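Local coordinates for protein putative methylase (Clostridium difficile, PDB 3LDU) that binds GTP in the crystal and probably methylates guanine bases of ribosomal RNA, at residues 67-72 with 152-157; 355-360 with 373-378; 168-173 with 278-283. All blocks are in the same frame, centred on the assembly; numbering follows the deposited sequence.

Contact 1: residues 67-72 with 152-157; sequences AEFEAK and DKVTIS
F69 and V154 face each other as an antiparallel hydrogen-bonded pair, and their two reciprocal backbone bonds help fix the register of strands 63-70 and 153-159: V154 N reaches F69 O at 2.7 Å, with an N-H...O angle of 165°. A67 and I156 form the next hydrogen-bonded pair, where A67 N to I156 O is the longer link at 3.3 Å. At the strand end A71 N continues the ladder to D152 O. Between these rungs E68 CA sits 3.1 Å from V154 O, a CA-H...O contact.

Packing is tight on the face that carries A67, F69, V154 and I156. With CG wedged between the backbone N and the carbonyl carbon (chi1 52°), the F69 ring leans over V154 on the partner strand, side by side with its side chain, so that F69 CE1 lies 3.7 Å from V154 CB and CZ touches I156 CD1. The CB-H of V154 makes an off-centre CH-pi contact with this ring. The methyl V154 CG2 rests 3.6 Å from A71 CB. Helix 74-82 covers this side through N80, T81 and L77.

The face of E68, T155, E70 and K153 is looser. The extended E68 chain passes T155 OG1 at van der Waals distance, and its OE2 turns to K65 in a salt bridge. At the exposed K72 end, K72 NZ forms a salt bridge with D152 OD2 at 3.0 Å, from above the carboxylate plane, while a water bridges D152 OD1 and A71 O, and K107 N also binds OD1. The K72 ammonium on OD2, with K107 N and the water on OD1, should limit rotation of the carboxylate and probably stabilises its negative charge.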
loop_
_atom_site.group_PDB
_atom_site.type_symbol
_atom_site.label_atom_id
_atom_site.label_comp_id
_atom_site.label_asym_id
_atom_site.label_seq_id
_atom_site.Cartn_x
_atom_site.Cartn_y
_atom_site.Cartn_z
ATOM N N ALA A 67 21.261 -6.734 5.933
ATOM C CA ALA A 67 21.795 -7.561 7.012
ATOM C C ALA A 67 20.756 -7.780 8.091
ATOM O O ALA A 67 19.858 -6.964 8.274
ATOM C CB ALA A 67 23.024 -6.908 7.607
ATOM N N GLU A 68 20.893 -8.889 8.807
ATOM C CA GLU A 68 20.096 -9.126 10.001
ATOM C C GLU A 68 20.988 -9.793 11.038
ATOM O O GLU A 68 21.726 -10.728 10.725
ATOM C CB GLU A 68 18.864 -9.984 9.685
ATOM C CG GLU A 68 18.067 -10.391 10.912
ATOM C CD GLU A 68 16.748 -11.061 10.560
ATOM O OE1 GLU A 68 15.877 -11.165 11.451
ATOM O OE2 GLU A 68 16.581 -11.478 9.393
ATOM N N PHE A 69 20.954 -9.281 12.262
ATOM C CA PHE A 69 21.785 -9.810 13.335
ATOM C C PHE A 69 21.205 -9.396 14.673
ATOM O O PHE A 69 20.392 -8.481 14.749
ATOM C CB PHE A 69 23.223 -9.295 13.216
ATOM C CG PHE A 69 23.326 -7.790 13.086
ATOM C CD1 PHE A 69 23.222 -6.970 14.203
ATOM C CD2 PHE A 69 23.537 -7.197 11.848
ATOM C CE1 PHE A 69 23.318 -5.578 14.084
ATOM C CE2 PHE A 69 23.639 -5.817 11.723
ATOM C CZ PHE A 69 23.529 -5.007 12.841
ATOM N N GLU A 70 21.633 -10.068 15.732
ATOM C CA GLU A 70 21.227 -9.684 17.070
ATOM C C GLU A 70 22.123 -8.559 17.580
ATOM O O GLU A 70 23.322 -8.552 17.330
ATOM C CB GLU A 70 21.316 -10.890 18.000
ATOM C CG GLU A 70 20.858 -10.604 19.406
ATOM C CD GLU A 70 20.795 -11.855 20.235
ATOM O OE1 GLU A 70 21.684 -12.037 21.096
ATOM O OE2 GLU A 70 19.869 -12.661 20.009
ATOM N N ALA A 71 21.542 -7.607 18.295
ATOM C CA ALA A 71 22.330 -6.559 18.929
ATOM C C ALA A 71 21.667 -6.162 20.240
ATOM O O ALA A 71 20.575 -5.617 20.240
ATOM C CB ALA A 71 22.471 -5.353 18.014
ATOM N N LYS A 72 22.324 -6.446 21.359
ATOM C CA LYS A 72 21.758 -6.124 22.665
ATOM C C LYS A 72 22.439 -4.916 23.312
ATOM O O LYS A 72 22.024 -4.448 24.373
ATOM C CB LYS A 72 21.836 -7.340 23.590
ATOM C CG LYS A 72 20.916 -8.484 23.173
ATOM C CD LYS A 72 21.051 -9.669 24.118
ATOM C CE LYS A 72 20.200 -10.860 23.681
ATOM N NZ LYS A 72 18.739 -10.656 23.910
ATOM N N ASP A 152 15.335 -7.501 19.807
ATOM C CA ASP A 152 16.798 -7.476 19.704
ATOM C C ASP A 152 17.375 -7.970 18.374
ATOM O O ASP A 152 18.593 -8.016 18.214
ATOM C CB ASP A 152 17.441 -8.233 20.870
ATOM C CG ASP A 152 17.030 -7.677 22.212
ATOM O OD1 ASP A 152 16.889 -6.444 22.319
ATOM O OD2 ASP A 152 16.849 -8.472 23.160
ATOM N N LYS A 153 16.517 -8.319 17.419
ATOM C CA LYS A 153 17.001 -8.688 16.091
ATOM C C LYS A 153 16.973 -7.430 15.226
ATOM O O LYS A 153 15.924 -6.818 15.040
ATOM C CB LYS A 153 16.130 -9.780 15.455
ATOM C CG LYS A 153 15.865 -10.992 16.362
ATOM C CD LYS A 153 14.585 -11.755 15.944
ATOM C CE LYS A 153 13.306 -11.174 16.588
ATOM N NZ LYS A 153 12.267 -10.658 15.618
ATOM N N VAL A 154 18.133 -7.044 14.719
ATOM C CA VAL A 154 18.266 -5.829 13.924
ATOM C C VAL A 154 18.203 -6.197 12.453
ATOM O O VAL A 154 18.877 -7.121 12.011
ATOM C CB VAL A 154 19.623 -5.168 14.190
ATOM C CG1 VAL A 154 19.803 -3.917 13.322
ATOM C CG2 VAL A 154 19.782 -4.836 15.684
ATOM N N THR A 155 17.377 -5.493 11.698
ATOM C CA THR A 155 17.386 -5.638 10.252
ATOM C C THR A 155 17.787 -4.297 9.672
ATOM O O THR A 155 17.188 -3.279 9.996
ATOM C CB THR A 155 16.018 -6.043 9.698
ATOM O OG1 THR A 155 15.688 -7.362 10.157
ATOM C CG2 THR A 155 16.062 -6.050 8.176
ATOM N N ILE A 156 18.836 -4.279 8.855
ATOM C CA ILE A 156 19.212 -3.054 8.172
ATOM C C ILE A 156 18.880 -3.197 6.690
ATOM O O ILE A 156 19.168 -4.226 6.070
ATOM C CB ILE A 156 20.729 -2.708 8.355
ATOM C CG1 ILE A 156 21.071 -2.553 9.836
ATOM C CG2 ILE A 156 21.068 -1.401 7.660
ATOM C CD1 ILE A 156 22.539 -2.285 10.096
ATOM N N SER A 157 18.260 -2.173 6.125
ATOM C CA SER A 157 17.892 -2.226 4.730
ATOM C C SER A 157 18.106 -0.865 4.096
ATOM O O SER A 157 18.358 0.122 4.792
ATOM C CB SER A 157 16.417 -2.628 4.592
ATOM O OG SER A 157 15.592 -1.659 5.213
HETATM O O HOH W 1 18.165 -4.425 21.141
#

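Contact 2: residues 355-360 with 373-378; sequences QKADKK and FQYPGP
Q374 meets both D358 and K359, a classic beta bulge at the open end of the hairpin. Two backbone bonds define it: D358 N to Q374 O at 2.9 Å, with a bent N-H...O angle of 131°, and the straighter Q374 N to K359 O (160°). In a third polar link Y375 OH donates to Q355 O at 2.8 Å, from above the carbonyl plane. On the bulge side a water joins D358 OD2 to Q374 NE2, and K359 NZ forms a salt bridge with the same OD2.

Nonpolar packing involves Y375, F373 and P376. A357 lies over one face of the Y375 ring, CA making a CH-pi contact 3.9 Å from the centroid, and the extended Q355 side chain runs past CD1 and CE1 in the opposite direction. K360 lies alongside F373, K360 CD being 3.5 Å from F373 CE1; CG anti to the backbone N (chi1 174°) starts the lysine chain along the ring. P376 CD packs on D358 CB.

Helix 349-353 covers the aromatic side, F349 meeting the F373 ring and F353 that of Y375, while strand 339-344 pairs with 368-375 through L342 and Y340.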
loop_
_atom_site.group_PDB
_atom_site.type_symbol
_atom_site.label_atom_id
_atom_site.label_comp_id
_atom_site.label_asym_id
_atom_site.label_seq_id
_atom_site.Cartn_x
_atom_site.Cartn_y
_atom_site.Cartn_z
ATOM N N GLN A 355 -27.629 -6.750 9.308
ATOM C CA GLN A 355 -27.219 -7.983 8.648
ATOM C C GLN A 355 -25.837 -8.421 9.125
ATOM O O GLN A 355 -24.944 -7.591 9.294
ATOM C CB GLN A 355 -27.225 -7.777 7.129
ATOM C CG GLN A 355 -27.112 -9.048 6.311
ATOM C CD GLN A 355 -27.174 -8.774 4.827
ATOM O OE1 GLN A 355 -26.958 -9.669 4.008
ATOM N NE2 GLN A 355 -27.456 -7.524 4.469
ATOM N N LYS A 356 -25.680 -9.722 9.370
ATOM C CA LYS A 356 -24.413 -10.290 9.816
ATOM C C LYS A 356 -23.552 -10.547 8.592
ATOM O O LYS A 356 -24.038 -11.064 7.588
ATOM C CB LYS A 356 -24.654 -11.601 10.583
ATOM C CG LYS A 356 -23.401 -12.196 11.201
ATOM C CD LYS A 356 -23.712 -13.288 12.215
ATOM C CE LYS A 356 -23.563 -14.682 11.621
ATOM N NZ LYS A 356 -24.519 -14.957 10.508
ATOM N N ALA A 357 -22.276 -10.168 8.657
ATOM C CA ALA A 357 -21.396 -10.353 7.516
ATOM C C ALA A 357 -20.946 -11.803 7.383
ATOM O O ALA A 357 -20.870 -12.541 8.373
ATOM C CB ALA A 357 -20.174 -9.421 7.609
ATOM N N ASP A 358 -20.649 -12.201 6.148
ATOM C CA ASP A 358 -20.015 -13.479 5.879
ATOM C C ASP A 358 -18.635 -13.527 6.540
ATOM O O ASP A 358 -18.263 -14.528 7.155
ATOM C CB ASP A 358 -19.879 -13.689 4.368
ATOM C CG ASP A 358 -19.043 -14.906 4.022
ATOM O OD1 ASP A 358 -19.354 -15.996 4.541
ATOM O OD2 ASP A 358 -18.078 -14.776 3.237
ATOM N N LYS A 359 -17.879 -12.435 6.405
ATOM C CA LYS A 359 -16.570 -12.319 7.029
ATOM C C LYS A 359 -16.380 -10.903 7.544
ATOM O O LYS A 359 -16.933 -9.953 6.995
ATOM C CB LYS A 359 -15.464 -12.643 6.032
ATOM C CG LYS A 359 -15.483 -14.066 5.525
ATOM C CD LYS A 359 -14.238 -14.335 4.680
ATOM C CE LYS A 359 -14.280 -15.716 4.038
ATOM N NZ LYS A 359 -15.297 -15.792 2.950
ATOM N N LYS A 360 -15.599 -10.775 8.608
ATOM C CA LYS A 360 -15.249 -9.477 9.164
ATOM C C LYS A 360 -13.733 -9.493 9.317
ATOM O O LYS A 360 -13.198 -10.308 10.069
ATOM C CB LYS A 360 -15.916 -9.299 10.524
ATOM C CG LYS A 360 -15.530 -8.045 11.282
ATOM C CD LYS A 360 -16.291 -7.981 12.601
ATOM C CE LYS A 360 -15.806 -6.849 13.496
ATOM N NZ LYS A 360 -16.643 -6.713 14.730
ATOM N N PHE A 373 -16.325 -5.418 6.522
ATOM C CA PHE A 373 -17.478 -6.320 6.608
ATOM C C PHE A 373 -17.896 -6.772 5.211
ATOM O O PHE A 373 -18.241 -5.953 4.367
ATOM C CB PHE A 373 -18.630 -5.592 7.264
ATOM C CG PHE A 373 -18.362 -5.175 8.677
ATOM C CD1 PHE A 373 -18.627 -6.040 9.727
ATOM C CD2 PHE A 373 -17.854 -3.919 8.956
ATOM C CE1 PHE A 373 -18.388 -5.660 11.038
ATOM C CE2 PHE A 373 -17.619 -3.525 10.264
ATOM C CZ PHE A 373 -17.888 -4.399 11.305
ATOM N N GLN A 374 -17.894 -8.078 4.981
ATOM C CA GLN A 374 -18.053 -8.613 3.632
ATOM C C GLN A 374 -19.398 -9.312 3.521
ATOM O O GLN A 374 -19.712 -10.175 4.335
ATOM C CB GLN A 374 -16.931 -9.614 3.348
ATOM C CG GLN A 374 -15.567 -8.974 3.499
ATOM C CD GLN A 374 -14.407 -9.945 3.351
ATOM O OE1 GLN A 374 -13.312 -9.684 3.845
ATOM N NE2 GLN A 374 -14.635 -11.059 2.664
ATOM N N TYR A 375 -20.173 -8.941 2.507
ATOM C CA TYR A 375 -21.512 -9.499 2.295
ATOM C C TYR A 375 -21.683 -9.987 0.859
ATOM O O TYR A 375 -22.391 -9.352 0.072
ATOM C CB TYR A 375 -22.578 -8.450 2.570
ATOM C CG TYR A 375 -22.637 -7.925 3.980
ATOM C CD1 TYR A 375 -23.511 -8.481 4.910
ATOM C CD2 TYR A 375 -21.838 -6.858 4.383
ATOM C CE1 TYR A 375 -23.585 -7.991 6.206
ATOM C CE2 TYR A 375 -21.897 -6.363 5.682
ATOM C CZ TYR A 375 -22.773 -6.936 6.590
ATOM O OH TYR A 375 -22.845 -6.454 7.880
ATOM N N PRO A 376 -21.037 -11.110 0.508
ATOM C CA PRO A 376 -21.245 -11.682 -0.827
ATOM C C PRO A 376 -22.700 -12.079 -0.999
ATOM O O PRO A 376 -23.339 -12.482 -0.021
ATOM C CB PRO A 376 -20.347 -12.929 -0.826
ATOM C CG PRO A 376 -20.070 -13.214 0.634
ATOM C CD PRO A 376 -20.032 -11.862 1.280
ATOM N N GLY A 377 -23.216 -11.949 -2.218
ATOM C CA GLY A 377 -24.608 -12.249 -2.501
ATOM C C GLY A 377 -24.921 -13.719 -2.302
ATOM O O GLY A 377 -24.011 -14.542 -2.201
ATOM N N PRO A 378 -26.217 -14.058 -2.251
ATOM C CA PRO A 378 -26.633 -15.443 -2.009
ATOM C C PRO A 378 -26.005 -16.381 -3.030
ATOM O O PRO A 378 -25.758 -15.980 -4.166
ATOM C CB PRO A 378 -28.153 -15.395 -2.198
ATOM C CG PRO A 378 -28.422 -14.110 -2.925
ATOM C CD PRO A 378 -27.359 -13.165 -2.482
HETATM O O HOH W 2 -16.707 -12.709 1.918
#

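Contact 3: residues 168-173 with 278-283; sequences RGYREK and EIAGVD
This is a small apolar contact between the loop at 168-173 and the C-terminal end of helix 267-280, in the Rossmann-like methyltransferase domain; it buries 183 Å² in all. The helix closes in a Schellman motif: G281, with positive phi (85°), is the C-prime residue, G281 N bonds to E278 O and V282 N to A277 O. Just before this cap, I279 and A280 face the loop.

Y170 and A280 come closest in the backbone, their CA atoms 5.2 Å apart. Y170 CB packs on A280 CB at 3.8 Å, and the same methyl approaches CG and CD1 obliquely, at the root of the ring. Because CG of Y170 stands between its backbone N and carbonyl carbon (chi1 69°), the ring passes beyond the alanine and carries its hydroxyl away from the helix end to E212, with whose OE2 it shares a hydrogen bond. E212 also takes a salt bridge from R168, so one carboxylate ties down two residues of the loop.

Helix 208-217 also joins the packing: I211 touches both Y170 and A280, and T208, a residue seen to bind GTP, is about 4 Å from the Y170 side chain. Y170 is therefore a second-shell neighbour of the nucleotide pocket, its side chain about 8 Å from the bound GTP.

I279 serves the more exposed side with two branches. Its CD1 reaches toward E172, which is poorly ordered, while I279 CG2 sits 3.7 Å from Y170 CA and equally near G169 O.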
loop_
_atom_site.group_PDB
_atom_site.type_symbol
_atom_site.label_atom_id
_atom_site.label_comp_id
_atom_site.label_asym_id
_atom_site.label_seq_id
_atom_site.Cartn_x
_atom_site.Cartn_y
_atom_site.Cartn_z
ATOM N N ARG A 168 0.541 7.314 -5.490
ATOM C CA ARG A 168 0.679 6.940 -6.900
ATOM C C ARG A 168 0.963 8.176 -7.743
ATOM O O ARG A 168 1.569 8.087 -8.810
ATOM C CB ARG A 168 -0.582 6.248 -7.443
ATOM C CG ARG A 168 -0.687 4.732 -7.237
ATOM C CD ARG A 168 -1.021 4.455 -5.821
ATOM N NE ARG A 168 -1.764 3.214 -5.581
ATOM C CZ ARG A 168 -1.257 2.150 -4.966
ATOM N NH1 ARG A 168 -2.024 1.089 -4.731
ATOM N NH2 ARG A 168 0.020 2.148 -4.578
ATOM N N GLY A 169 0.518 9.328 -7.256
ATOM C CA GLY A 169 0.670 10.574 -7.987
ATOM C C GLY A 169 -0.652 11.243 -8.319
ATOM O O GLY A 169 -0.672 12.367 -8.803
ATOM N N TYR A 170 -1.763 10.561 -8.061
ATOM C CA TYR A 170 -3.063 11.110 -8.434
ATOM C C TYR A 170 -3.819 11.766 -7.287
ATOM O O TYR A 170 -4.835 12.424 -7.523
ATOM C CB TYR A 170 -3.944 10.045 -9.091
ATOM C CG TYR A 170 -4.424 8.932 -8.174
ATOM C CD1 TYR A 170 -3.916 7.635 -8.287
ATOM C CD2 TYR A 170 -5.401 9.168 -7.211
ATOM C CE1 TYR A 170 -4.372 6.606 -7.457
ATOM C CE2 TYR A 170 -5.867 8.147 -6.379
ATOM C CZ TYR A 170 -5.347 6.871 -6.505
ATOM O OH TYR A 170 -5.818 5.863 -5.687
ATOM N N ARG A 171 -3.343 11.592 -6.056
ATOM C CA ARG A 171 -4.055 12.136 -4.903
ATOM C C ARG A 171 -3.792 13.623 -4.750
ATOM O O ARG A 171 -2.681 14.044 -4.420
ATOM C CB ARG A 171 -3.719 11.393 -3.603
ATOM C CG ARG A 171 -4.552 11.862 -2.400
ATOM C CD ARG A 171 -5.830 11.029 -2.175
ATOM N NE ARG A 171 -5.548 9.773 -1.479
ATOM C CZ ARG A 171 -5.012 9.689 -0.260
ATOM N NH1 ARG A 171 -4.794 8.500 0.290
ATOM N NH2 ARG A 171 -4.684 10.789 0.412
ATOM N N GLU A 172 -4.831 14.411 -5.000
ATOM C CA GLU A 172 -4.743 15.858 -4.938
ATOM C C GLU A 172 -5.942 16.393 -4.152
ATOM O O GLU A 172 -6.280 17.574 -4.243
ATOM C CB GLU A 172 -4.719 16.442 -6.356
ATOM C CG GLU A 172 -4.324 15.445 -7.456
ATOM C CD GLU A 172 -2.813 15.247 -7.606
ATOM O OE1 GLU A 172 -2.103 16.222 -7.943
ATOM O OE2 GLU A 172 -2.336 14.107 -7.411
ATOM N N LYS A 173 -6.574 15.510 -3.380
ATOM C CA LYS A 173 -7.788 15.839 -2.631
ATOM C C LYS A 173 -7.733 17.215 -1.963
ATOM O O LYS A 173 -6.960 17.438 -1.030
ATOM C CB LYS A 173 -8.089 14.751 -1.603
ATOM N N GLU A 278 -8.737 11.623 -13.815
ATOM C CA GLU A 278 -8.082 12.107 -15.034
ATOM C C GLU A 278 -6.573 12.019 -14.872
ATOM O O GLU A 278 -5.854 11.597 -15.777
ATOM C CB GLU A 278 -8.469 13.557 -15.330
ATOM C CG GLU A 278 -9.923 13.748 -15.713
ATOM C CD GLU A 278 -10.186 15.105 -16.340
ATOM O OE1 GLU A 278 -9.204 15.818 -16.656
ATOM O OE2 GLU A 278 -11.374 15.454 -16.524
ATOM N N ILE A 279 -6.096 12.432 -13.707
ATOM C CA ILE A 279 -4.661 12.382 -13.432
ATOM C C ILE A 279 -4.153 10.945 -13.455
ATOM O O ILE A 279 -3.063 10.663 -13.987
ATOM C CB ILE A 279 -4.323 13.065 -12.097
ATOM C CG1 ILE A 279 -4.597 14.568 -12.220
ATOM C CG2 ILE A 279 -2.855 12.850 -11.746
ATOM C CD1 ILE A 279 -4.649 15.307 -10.914
ATOM N N ALA A 280 -4.943 10.040 -12.884
ATOM C CA ALA A 280 -4.575 8.635 -12.810
ATOM C C ALA A 280 -4.630 7.977 -14.174
ATOM O O ALA A 280 -4.039 6.921 -14.381
ATOM C CB ALA A 280 -5.488 7.896 -11.841
ATOM N N GLY A 281 -5.360 8.592 -15.097
ATOM C CA GLY A 281 -5.512 8.039 -16.432
ATOM C C GLY A 281 -6.630 7.014 -16.543
ATOM O O GLY A 281 -6.654 6.211 -17.474
ATOM N N VAL A 282 -7.572 7.030 -15.607
ATOM C CA VAL A 282 -8.676 6.066 -15.682
ATOM C C VAL A 282 -10.050 6.734 -15.780
ATOM O O VAL A 282 -11.069 6.093 -15.534
ATOM C CB VAL A 282 -8.663 5.063 -14.509
ATOM C CG1 VAL A 282 -7.448 4.171 -14.611
ATOM C CG2 VAL A 282 -8.674 5.795 -13.170
ATOM N N ASP A 283 -10.055 8.009 -16.151
ATOM C CA ASP A 283 -11.296 8.782 -16.286
ATOM C C ASP A 283 -12.330 8.158 -17.223
ATOM O O ASP A 283 -13.530 8.386 -17.061
ATOM C CB ASP A 283 -11.004 10.225 -16.723
ATOM C CG ASP A 283 -10.066 10.303 -17.907
ATOM O OD1 ASP A 283 -8.883 9.917 -17.774
ATOM O OD2 ASP A 283 -10.511 10.761 -18.976
#

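How the contacts relate
From the N terminus, contact 1 comes first: it brings strand 153-159 back beside strand 63-70 and so closes a loop of 79 residues, making them neighbours in the N-terminal mixed sheet. Contact 3 then closes a longer loop of 104 residues, from the loop at 168-173 to the end of helix 267-280. Contact 2 follows, a short hairpin closure of 12 residues at the edge of the second sheet. The three are in series, neither nested nor crossed. Centres of contacts 1 and 3 lie about 39 Å apart, on opposite sides of the chain's centre.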